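Local coordinates for protein myosin-I heavy chain (Dictyostelium discoideum, PDB 5EJR) that is an actin-based class VII motor ATPase involved in the early steps of phagocytosis and adhesion, represented here by a C-terminal MyTH4-FERM tail unit, at residues I71-M75 and G76-I80; S143-Q146 and P147-Q151; E234-D237 and T238-Q242; C325-R328 and D329-M332. All coordinates share one frame; numbering follows the deposited sequence. Where two conformers were deposited one is given.

Interaction 1: residues I71-M75 and G76-I80; sequences IMMWM and GDYPI
Asp-77 N donates to Met-72 O over 2.7 Å at an N-H...O angle of 156°, and a weak bond from Gly-76 N to Met-73 O lies inside it, so a Schellman motif ends the helix with Gly-76, at positive phi (79°), as its C' residue. Tyr-78 N adds a weak bond to the same Met-72 O. Beyond the turn the chain folds back past Met-73, whose CA-H points almost straight at Tyr-78 O, with 3.4 Å from Met-73 CA to that oxygen. Met-73 CG lies 3.7 Å from Tyr-78 CD2, its CB is 3.7 Å from Ile-80 CG1, and the bend at chi3 (86°) turns CE back to within 3.7 Å of Ile-80 CA. Cutting Met-73 back to an alanine is likely to open a gap between Tyr-78 and Ile-80, leaving the loop less firmly packed on the helix end. Next to it, Met-72 CB meets Tyr-78 CB at 3.5 Å. Asp-77 OD2 is hydrogen-bonded to Ser-123 OG at helix 121-137. The turn thus closes helix 58-75 of the MyTH4 domain, with Met-73 also touching Val-89 of helix 86-99 and Trp-74 packed among that helix, helix 121-137 and helix 194-205.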
loop_
_atom_site.group_PDB
_atom_site.type_symbol
_atom_site.label_atom_id
_atom_site.label_comp_id
_atom_site.label_asym_id
_atom_site.label_seq_id
_atom_site.Cartn_x
_atom_site.Cartn_y
_atom_site.Cartn_z
ATOM N N ILE A 71 -20.634 4.161 -13.693
ATOM C CA ILE A 71 -20.431 2.990 -14.554
ATOM C C ILE A 71 -20.311 3.485 -16.015
ATOM O O ILE A 71 -19.355 3.139 -16.716
ATOM C CB ILE A 71 -21.549 1.939 -14.326
ATOM C CG1 ILE A 71 -21.357 1.270 -12.948
ATOM C CG2 ILE A 71 -21.592 0.897 -15.454
ATOM C CD1 ILE A 71 -22.315 0.125 -12.574
ATOM N N MET A 72 -21.230 4.392 -16.415
ATOM C CA MET A 72 -21.258 5.034 -17.732
ATOM C C MET A 72 -19.973 5.808 -18.021
ATOM O O MET A 72 -19.482 5.772 -19.143
ATOM C CB MET A 72 -22.494 5.937 -17.855
ATOM C CG MET A 72 -23.799 5.164 -17.943
ATOM S SD MET A 72 -25.225 6.217 -18.353
ATOM C CE MET A 72 -24.709 6.870 -19.945
ATOM N N MET A 73 -19.407 6.469 -17.002
ATOM C CA MET A 73 -18.147 7.209 -17.088
ATOM C C MET A 73 -16.991 6.245 -17.301
ATOM O O MET A 73 -16.085 6.540 -18.071
ATOM C CB MET A 73 -17.904 7.993 -15.795
ATOM C CG MET A 73 -18.740 9.229 -15.673
ATOM S SD MET A 73 -18.772 9.849 -13.981
ATOM C CE MET A 73 -17.397 10.794 -13.992
ATOM N N TRP A 74 -17.012 5.099 -16.598
ATOM C CA TRP A 74 -15.962 4.085 -16.696
ATOM C C TRP A 74 -15.949 3.465 -18.104
ATOM O O TRP A 74 -14.884 3.299 -18.712
ATOM C CB TRP A 74 -16.163 3.002 -15.630
ATOM C CG TRP A 74 -15.331 1.789 -15.885
ATOM C CD1 TRP A 74 -15.753 0.587 -16.376
ATOM C CD2 TRP A 74 -13.907 1.698 -15.764
ATOM N NE1 TRP A 74 -14.684 -0.270 -16.515
ATOM C CE2 TRP A 74 -13.533 0.395 -16.173
ATOM C CE3 TRP A 74 -12.906 2.587 -15.329
ATOM C CZ2 TRP A 74 -12.203 -0.045 -16.142
ATOM C CZ3 TRP A 74 -11.590 2.145 -15.286
ATOM C CH2 TRP A 74 -11.248 0.850 -15.705
ATOM N N MET A 75 -17.156 3.149 -18.608
ATOM C CA MET A 75 -17.414 2.553 -19.915
ATOM C C MET A 75 -17.244 3.527 -21.086
ATOM O O MET A 75 -17.203 3.084 -22.230
ATOM C CB MET A 75 -18.794 1.899 -19.919
ATOM C CG MET A 75 -18.843 0.669 -19.048
ATOM S SD MET A 75 -20.492 -0.022 -18.858
ATOM C CE MET A 75 -20.715 -0.758 -20.529
ATOM N N GLY A 76 -17.112 4.822 -20.791
ATOM C CA GLY A 76 -16.929 5.868 -21.793
ATOM C C GLY A 76 -18.199 6.289 -22.512
ATOM O O GLY A 76 -18.138 6.741 -23.658
ATOM N N ASP A 77 -19.353 6.151 -21.846
ATOM C CA ASP A 77 -20.674 6.515 -22.370
ATOM C C ASP A 77 -21.235 7.790 -21.720
ATOM O O ASP A 77 -22.318 8.242 -22.090
ATOM C CB ASP A 77 -21.660 5.344 -22.219
ATOM C CG ASP A 77 -21.240 4.087 -22.953
ATOM O OD1 ASP A 77 -20.894 4.184 -24.159
ATOM O OD2 ASP A 77 -21.277 3.003 -22.336
ATOM N N TYR A 78 -20.494 8.356 -20.756
ATOM C CA TYR A 78 -20.815 9.577 -20.013
ATOM C C TYR A 78 -19.480 10.286 -19.756
ATOM O O TYR A 78 -18.490 9.606 -19.469
ATOM C CB TYR A 78 -21.509 9.224 -18.692
ATOM C CG TYR A 78 -22.223 10.366 -17.999
ATOM C CD1 TYR A 78 -23.579 10.599 -18.215
ATOM C CD2 TYR A 78 -21.570 11.150 -17.051
ATOM C CE1 TYR A 78 -24.257 11.615 -17.539
ATOM C CE2 TYR A 78 -22.237 12.168 -16.366
ATOM C CZ TYR A 78 -23.584 12.393 -16.609
ATOM O OH TYR A 78 -24.244 13.398 -15.942
ATOM N N PRO A 79 -19.392 11.622 -19.921
ATOM C CA PRO A 79 -18.089 12.282 -19.738
ATOM C C PRO A 79 -17.607 12.346 -18.289
ATOM O O PRO A 79 -18.417 12.300 -17.354
ATOM C CB PRO A 79 -18.290 13.669 -20.354
ATOM C CG PRO A 79 -19.750 13.908 -20.291
ATOM C CD PRO A 79 -20.453 12.587 -20.285
ATOM N N ILE A 80 -16.274 12.419 -18.115
ATOM C CA ILE A 80 -15.638 12.501 -16.801
ATOM C C ILE A 80 -15.253 13.970 -16.505
ATOM O O ILE A 80 -14.544 14.565 -17.318
ATOM C CB ILE A 80 -14.450 11.490 -16.673
ATOM C CG1 ILE A 80 -14.925 10.029 -16.815
ATOM C CG2 ILE A 80 -13.711 11.669 -15.362
ATOM C CD1 ILE A 80 -13.840 9.025 -17.341
#

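Interaction 2: residues S143-Q146 and P147-Q151; sequences SLLQ and PFMEQ
The Phe-148 ring meets Leu-144 obliquely through CD1, while its edge-to-face partner is Tyr-108; the other flat groups, the Gln-146 amide and the Glu-150 carboxylate, cross with their planes 47° apart, NE2 and OE2 being 4.0 Å from each other. These residues form a proline-kinked turn of helix 142-159 in the MyTH4 domain. Pro-147 has no N-H to give, and its ring atom CD instead lies 3.3 Å from Ser-143 O. Past this missing bond the i to i+4 pattern continues: Phe-148 N donates to Leu-144 O, Met-149 N to Leu-145 O and Glu-150 N to Gln-146 O, the last nearly straight with an N-H...O angle of 174°. On the Phe-148 side, Leu-144 CG comes within 4.0 Å of Phe-148 CB, and Leu-144 also reaches Leu-6 and Trp-9 of helix 5-11. Phe-148 and Met-149 both rest on Leu-177 of helix 164-178. Leu-145 and Met-149 run side by side in the same direction. The Met-149 chain bends at chi3 (-79°), setting its terminal methyl between a leucine branch and an amide: CE is 3.6 Å from Leu-145 CG and 3.4 Å from Gln-146 NE2.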
loop_
_atom_site.group_PDB
_atom_site.type_symbol
_atom_site.label_atom_id
_atom_site.label_comp_id
_atom_site.label_asym_id
_atom_site.label_seq_id
_atom_site.Cartn_x
_atom_site.Cartn_y
_atom_site.Cartn_z
ATOM N N SER A 143 -28.232 -15.473 -3.513
ATOM C CA SER A 143 -29.385 -15.600 -4.398
ATOM C C SER A 143 -29.003 -15.284 -5.840
ATOM O O SER A 143 -29.417 -16.018 -6.731
ATOM C CB SER A 143 -30.503 -14.666 -3.945
ATOM O OG SER A 143 -31.594 -14.697 -4.847
ATOM N N LEU A 144 -28.235 -14.190 -6.068
ATOM C CA LEU A 144 -27.812 -13.751 -7.401
ATOM C C LEU A 144 -26.627 -14.545 -7.969
ATOM O O LEU A 144 -26.572 -14.717 -9.182
ATOM C CB LEU A 144 -27.521 -12.233 -7.427
ATOM C CG LEU A 144 -27.080 -11.601 -8.768
ATOM C CD1 LEU A 144 -28.199 -11.604 -9.796
ATOM C CD2 LEU A 144 -26.590 -10.194 -8.579
ATOM N N LEU A 145 -25.700 -15.022 -7.113
ATOM C CA LEU A 145 -24.466 -15.730 -7.508
ATOM C C LEU A 145 -24.630 -16.751 -8.655
ATOM O O LEU A 145 -24.078 -16.502 -9.724
ATOM C CB LEU A 145 -23.762 -16.385 -6.299
ATOM C CG LEU A 145 -22.368 -16.973 -6.556
ATOM C CD1 LEU A 145 -21.336 -15.884 -6.892
ATOM C CD2 LEU A 145 -21.908 -17.812 -5.386
ATOM N N GLN A 146 -25.363 -17.870 -8.453
ATOM C CA GLN A 146 -25.545 -18.892 -9.492
ATOM C C GLN A 146 -26.263 -18.355 -10.755
ATOM O O GLN A 146 -25.662 -18.465 -11.828
ATOM C CB GLN A 146 -26.213 -20.167 -8.950
ATOM C CG GLN A 146 -25.645 -21.447 -9.560
ATOM C CD GLN A 146 -24.219 -21.725 -9.128
ATOM O OE1 GLN A 146 -23.936 -22.015 -7.957
ATOM N NE2 GLN A 146 -23.291 -21.648 -10.071
ATOM N N PRO A 147 -27.474 -17.725 -10.680
ATOM C CA PRO A 147 -28.095 -17.182 -11.907
ATOM C C PRO A 147 -27.204 -16.228 -12.717
ATOM O O PRO A 147 -27.181 -16.343 -13.948
ATOM C CB PRO A 147 -29.352 -16.471 -11.383
ATOM C CG PRO A 147 -29.676 -17.156 -10.114
ATOM C CD PRO A 147 -28.348 -17.493 -9.505
ATOM N N PHE A 148 -26.451 -15.324 -12.037
ATOM C CA PHE A 148 -25.551 -14.355 -12.683
ATOM C C PHE A 148 -24.389 -15.056 -13.398
ATOM O O PHE A 148 -23.989 -14.618 -14.487
ATOM C CB PHE A 148 -25.025 -13.309 -11.678
ATOM C CG PHE A 148 -24.263 -12.145 -12.281
ATOM C CD1 PHE A 148 -22.881 -12.209 -12.462
ATOM C CD2 PHE A 148 -24.913 -10.967 -12.617
ATOM C CE1 PHE A 148 -22.172 -11.127 -13.003
ATOM C CE2 PHE A 148 -24.204 -9.890 -13.173
ATOM C CZ PHE A 148 -22.835 -9.973 -13.347
ATOM N N MET A 149 -23.839 -16.126 -12.774
ATOM C CA MET A 149 -22.735 -16.912 -13.329
ATOM C C MET A 149 -23.192 -17.640 -14.591
ATOM O O MET A 149 -22.513 -17.555 -15.626
ATOM C CB MET A 149 -22.164 -17.894 -12.295
ATOM C CG MET A 149 -21.169 -17.248 -11.359
ATOM S SD MET A 149 -20.118 -18.464 -10.532
ATOM C CE MET A 149 -21.200 -19.031 -9.281
ATOM N N GLU A 150 -24.377 -18.300 -14.517
ATOM C CA GLU A 150 -25.011 -19.008 -15.640
ATOM C C GLU A 150 -25.231 -18.084 -16.837
ATOM O O GLU A 150 -25.054 -18.507 -17.976
ATOM C CB GLU A 150 -26.339 -19.668 -15.210
ATOM C CG GLU A 150 -26.182 -20.827 -14.232
ATOM C CD GLU A 150 -25.294 -21.989 -14.653
ATOM O OE1 GLU A 150 -25.258 -22.321 -15.861
ATOM O OE2 GLU A 150 -24.654 -22.586 -13.758
ATOM N N GLN A 151 -25.564 -16.814 -16.572
ATOM C CA GLN A 151 -25.737 -15.783 -17.587
ATOM C C GLN A 151 -24.390 -15.470 -18.242
ATOM O O GLN A 151 -24.324 -15.425 -19.465
ATOM C CB GLN A 151 -26.367 -14.521 -16.981
ATOM C CG GLN A 151 -26.734 -13.446 -18.016
ATOM C CD GLN A 151 -27.992 -13.706 -18.831
ATOM O OE1 GLN A 151 -28.707 -14.704 -18.658
ATOM N NE2 GLN A 151 -28.303 -12.784 -19.735
#

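Interaction 3: residues E234-D237 and T238-Q242; sequences EITD and TVCRQ
Thr-238 holds OG1 between its backbone N and carbonyl carbon (chi1 73°), which turns the hydroxyl back toward Ile-235 O one turn earlier; Arg-241, extended from CG to NE, swings NH1 back over Asp-237 through chi4 (79°). Thr-238 OG1 donates to Ile-235 O at 3.1 Å, and Val-239 N donates to Ile-235 O at 3.0 Å from the same face of the carbonyl plane. The Ile-235 carbonyl is therefore gripped twice. A valine in place of Thr-238 would probably cost Ile-235 O the hydroxyl as a donor, leaving it to rely on the helical bond from Val-239 N. Asp-237 O is also doubly bound, but from opposite faces: Arg-241 N supplies the helical bond at 3.1 Å, and Arg-241 NH1 approaches at 2.8 Å from above the carbonyl plane, away from a lone pair. The carbonyl oxygen lies near the guanidinium plane, at its edge. The two side chains run alongside each other, yet Asp-237 OD2 and Arg-241 NH1 remain 4.1 Å apart, beyond a salt bridge, while OD1 is paired with Arg-233. Cys-240 SG lies 4.1 Å from Thr-236 CG2. In the ubiquitin-like lobe of the FERM domain, this side of helix 232-243 packs on the sheet: Val-239 meets strands 221-225 and 290-296, and Thr-236 and Cys-240 meet strand 253-259.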
loop_
_atom_site.group_PDB
_atom_site.type_symbol
_atom_site.label_atom_id
_atom_site.label_comp_id
_atom_site.label_asym_id
_atom_site.label_seq_id
_atom_site.Cartn_x
_atom_site.Cartn_y
_atom_site.Cartn_z
ATOM N N GLU A 234 4.801 -10.429 1.256
ATOM C CA GLU A 234 5.198 -11.296 0.136
ATOM C C GLU A 234 6.124 -10.595 -0.847
ATOM O O GLU A 234 7.102 -11.213 -1.259
ATOM C CB GLU A 234 3.970 -11.902 -0.595
ATOM C CG GLU A 234 3.157 -12.848 0.283
ATOM C CD GLU A 234 1.756 -13.203 -0.197
ATOM O OE1 GLU A 234 1.148 -12.399 -0.942
ATOM O OE2 GLU A 234 1.247 -14.273 0.212
ATOM N N ILE A 235 5.838 -9.331 -1.242
ATOM C CA ILE A 235 6.747 -8.615 -2.139
ATOM C C ILE A 235 8.079 -8.310 -1.463
ATOM O O ILE A 235 9.091 -8.321 -2.155
ATOM C CB ILE A 235 6.231 -7.364 -2.876
ATOM C CG1 ILE A 235 5.601 -6.345 -1.922
ATOM C CG2 ILE A 235 5.311 -7.702 -4.053
ATOM C CD1 ILE A 235 6.001 -4.926 -2.282
ATOM N N THR A 236 8.087 -7.997 -0.132
ATOM C CA THR A 236 9.343 -7.746 0.590
ATOM C C THR A 236 10.187 -9.025 0.506
ATOM O O THR A 236 11.367 -8.948 0.185
ATOM C CB THR A 236 9.100 -7.337 2.068
ATOM O OG1 THR A 236 8.260 -6.179 2.127
ATOM C CG2 THR A 236 10.398 -7.024 2.794
ATOM N N ASP A 237 9.566 -10.189 0.743
ATOM C CA ASP A 237 10.236 -11.490 0.687
ATOM C C ASP A 237 10.868 -11.788 -0.673
ATOM O O ASP A 237 12.034 -12.197 -0.735
ATOM C CB ASP A 237 9.268 -12.598 1.093
ATOM C CG ASP A 237 8.997 -12.640 2.577
ATOM O OD1 ASP A 237 9.369 -11.667 3.281
ATOM O OD2 ASP A 237 8.401 -13.638 3.041
ATOM N N THR A 238 10.121 -11.531 -1.761
ATOM C CA THR A 238 10.598 -11.792 -3.117
ATOM C C THR A 238 11.724 -10.839 -3.521
ATOM O O THR A 238 12.765 -11.320 -3.962
ATOM C CB THR A 238 9.430 -11.821 -4.149
ATOM O OG1 THR A 238 8.934 -10.497 -4.390
ATOM C CG2 THR A 238 8.288 -12.743 -3.726
ATOM N N VAL A 239 11.555 -9.506 -3.356
ATOM C CA VAL A 239 12.641 -8.593 -3.763
ATOM C C VAL A 239 13.910 -8.814 -2.961
ATOM O O VAL A 239 14.994 -8.632 -3.495
ATOM C CB VAL A 239 12.329 -7.087 -3.845
ATOM C CG1 VAL A 239 11.511 -6.749 -5.069
ATOM C CG2 VAL A 239 11.722 -6.535 -2.546
ATOM N N CYS A 240 13.773 -9.160 -1.672
ATOM C CA CYS A 240 14.925 -9.397 -0.808
ATOM C C CYS A 240 15.693 -10.634 -1.238
ATOM O O CYS A 240 16.914 -10.588 -1.254
ATOM C CB CYS A 240 14.522 -9.422 0.663
ATOM S SG CYS A 240 14.135 -7.772 1.320
ATOM N N ARG A 241 14.975 -11.709 -1.654
ATOM C CA ARG A 241 15.560 -12.936 -2.208
ATOM C C ARG A 241 16.287 -12.628 -3.529
ATOM O O ARG A 241 17.404 -13.104 -3.726
ATOM C CB ARG A 241 14.494 -14.006 -2.446
ATOM C CG ARG A 241 14.286 -14.940 -1.274
ATOM C CD ARG A 241 13.019 -15.770 -1.420
ATOM N NE ARG A 241 12.652 -16.438 -0.164
ATOM C CZ ARG A 241 12.032 -15.851 0.860
ATOM N NH1 ARG A 241 11.714 -14.567 0.805
ATOM N NH2 ARG A 241 11.749 -16.541 1.955
ATOM N N GLN A 242 15.674 -11.803 -4.401
ATOM C CA GLN A 242 16.271 -11.366 -5.673
ATOM C C GLN A 242 17.572 -10.588 -5.441
ATOM O O GLN A 242 18.555 -10.791 -6.148
ATOM C CB GLN A 242 15.288 -10.480 -6.448
ATOM C CG GLN A 242 14.261 -11.266 -7.240
ATOM C CD GLN A 242 13.384 -10.347 -8.044
ATOM O OE1 GLN A 242 13.802 -9.769 -9.060
ATOM N NE2 GLN A 242 12.154 -10.183 -7.600
#

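Interaction 4: residues C325-R328 and D329-M332; sequences CQIR and DEWM. With EDO (1,2-ethanediol), chain H.
Backbone hydrogen bonds join each residue of Cys-325 to Arg-328 to the one four places on, the shortest from Met-332 N to Arg-328 O at 2.8 Å, as in a regular alpha-helix. Polar side chains meet through a bound 1,2-ethanediol, probably from the crystallisation liquor. Gln-326 NE2 donates to its O2 at 2.9 Å with an N-H...O angle of 159°, and the same O2 lies 2.7 Å from Glu-330 OE1 and 2.7 Å from Glu-330 OE2. Direct contact between the two side chains is looser: Gln-326 NE2 and Glu-330 OE1 are 3.9 Å apart, with amide and carboxylate planes 72° from each other. Both groups have further partners, since Gln-326 OE1 accepts from Arg-296 N, and Glu-330 OE1 forms a salt bridge with Arg-295, whose charge probably helps keep Glu-330 ionised. The apolar contact is that of Ile-327 CG1 with C2 of the diol at 3.8 Å. Van der Waals packing sets a methylene beside a guanidinium: Arg-328 and Met-332 run alongside each other in the same direction, with Met-332 CG 3.6 Å from Arg-328 NH1. Arg-328, with CG anti to its N (chi1 -160°) and the chain extended, sends NH2 on to Gln-371 O. Within the central FERM lobe, helix 317-332 packs through Ile-327 on helix 402-416, and Trp-331 fits between that helix and helix 341-355.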
loop_
_atom_site.group_PDB
_atom_site.type_symbol
_atom_site.label_atom_id
_atom_site.label_comp_id
_atom_site.label_asym_id
_atom_site.label_seq_id
_atom_site.Cartn_x
_atom_site.Cartn_y
_atom_site.Cartn_z
ATOM N N CYS A 325 24.927 1.000 4.285
ATOM C CA CYS A 325 24.405 1.944 3.299
ATOM C C CYS A 325 23.221 2.754 3.874
ATOM O O CYS A 325 23.178 3.967 3.696
ATOM C CB CYS A 325 24.023 1.198 2.021
ATOM S SG CYS A 325 23.433 2.253 0.672
ATOM N N GLN A 326 22.304 2.096 4.614
ATOM C CA GLN A 326 21.116 2.744 5.212
ATOM C C GLN A 326 21.506 3.687 6.353
ATOM O O GLN A 326 20.996 4.798 6.400
ATOM C CB GLN A 326 20.094 1.699 5.698
ATOM C CG GLN A 326 18.845 2.315 6.302
ATOM C CD GLN A 326 17.833 1.250 6.606
ATOM O OE1 GLN A 326 17.531 0.407 5.778
ATOM N NE2 GLN A 326 17.318 1.250 7.809
ATOM N N ILE A 327 22.413 3.263 7.236
ATOM C CA ILE A 327 22.830 4.098 8.376
ATOM C C ILE A 327 23.650 5.295 7.858
ATOM O O ILE A 327 23.508 6.397 8.379
ATOM C CB ILE A 327 23.616 3.245 9.401
ATOM C CG1 ILE A 327 22.681 2.122 9.965
ATOM C CG2 ILE A 327 24.165 4.133 10.551
ATOM C CD1 ILE A 327 23.473 0.915 10.508
ATOM N N ARG A 328 24.503 5.058 6.848
ATOM C CA ARG A 328 25.330 6.108 6.235
ATOM C C ARG A 328 24.423 7.167 5.606
ATOM O O ARG A 328 24.676 8.350 5.784
ATOM C CB ARG A 328 26.286 5.548 5.164
ATOM C CG ARG A 328 27.454 6.531 4.891
ATOM C CD ARG A 328 28.112 6.213 3.554
ATOM N NE ARG A 328 29.343 6.982 3.326
ATOM C CZ ARG A 328 29.380 8.186 2.745
ATOM N NH1 ARG A 328 28.258 8.786 2.371
ATOM N NH2 ARG A 328 30.543 8.802 2.548
ATOM N N ASP A 329 23.356 6.739 4.911
ATOM C CA ASP A 329 22.383 7.636 4.271
ATOM C C ASP A 329 21.648 8.494 5.286
ATOM O O ASP A 329 21.475 9.711 5.074
ATOM C CB ASP A 329 21.418 6.846 3.383
ATOM C CG ASP A 329 20.360 7.721 2.748
ATOM O OD1 ASP A 329 20.666 8.369 1.728
ATOM O OD2 ASP A 329 19.237 7.782 3.296
ATOM N N GLU A 330 21.241 7.875 6.426
ATOM C CA GLU A 330 20.558 8.589 7.517
ATOM C C GLU A 330 21.508 9.613 8.139
ATOM O O GLU A 330 21.082 10.737 8.479
ATOM C CB GLU A 330 20.083 7.586 8.591
ATOM C CG GLU A 330 18.908 6.762 8.094
ATOM C CD GLU A 330 18.618 5.529 8.931
ATOM O OE1 GLU A 330 17.477 5.028 8.865
ATOM O OE2 GLU A 330 19.536 5.038 9.626
ATOM N N TRP A 331 22.789 9.215 8.313
ATOM C CA TRP A 331 23.826 10.119 8.805
ATOM C C TRP A 331 23.946 11.297 7.809
ATOM O O TRP A 331 23.983 12.448 8.250
ATOM C CB TRP A 331 25.175 9.409 8.880
ATOM C CG TRP A 331 26.368 10.319 9.045
ATOM C CD1 TRP A 331 27.313 10.614 8.104
ATOM C CD2 TRP A 331 26.703 11.084 10.207
ATOM N NE1 TRP A 331 28.225 11.513 8.614
ATOM C CE2 TRP A 331 27.860 11.836 9.899
ATOM C CE3 TRP A 331 26.111 11.238 11.478
ATOM C CZ2 TRP A 331 28.494 12.661 10.846
ATOM C CZ3 TRP A 331 26.735 12.057 12.415
ATOM C CH2 TRP A 331 27.883 12.801 12.075
ATOM N N MET A 332 24.008 11.011 6.499
ATOM C CA MET A 332 24.167 12.083 5.487
ATOM C C MET A 332 22.941 13.005 5.344
ATOM O O MET A 332 23.093 14.130 4.875
ATOM C CB MET A 332 24.600 11.539 4.125
ATOM C CG MET A 332 26.060 11.120 4.095
ATOM S SD MET A 332 27.290 12.279 4.782
ATOM C CE MET A 332 27.270 13.641 3.542
HETATM C C1 EDO H . 19.013 2.855 12.507
HETATM O O1 EDO H . 17.791 3.422 12.926
HETATM C C2 EDO H . 19.022 2.182 11.099
HETATM O O2 EDO H . 18.143 2.739 10.139
#

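How the interactions relate
The four contacts follow one another along the chain as separate local elements, none touching another. Interactions 1 and 2 both belong to the MyTH4 domain, with centres 26 Å apart and nearest atoms about 10 Å apart; one closes a helix, the other carries a kink within one. Interactions 3 and 4 lie in the FERM part, in the ubiquitin-like and central lobes, with centres 22 Å apart. Strand 290-296 relates them: it lies under helix 232-243 through Val-294, while the side chain of Arg-295 and the backbone N of Arg-296 bind Glu-330 and Gln-326 of interaction 4. Interactions 2 and 4 are farthest apart, 57 Å between centres. Of the four, only interaction 4 meets the ethanediol, which is also hydrogen-bonded to Gly-421 N.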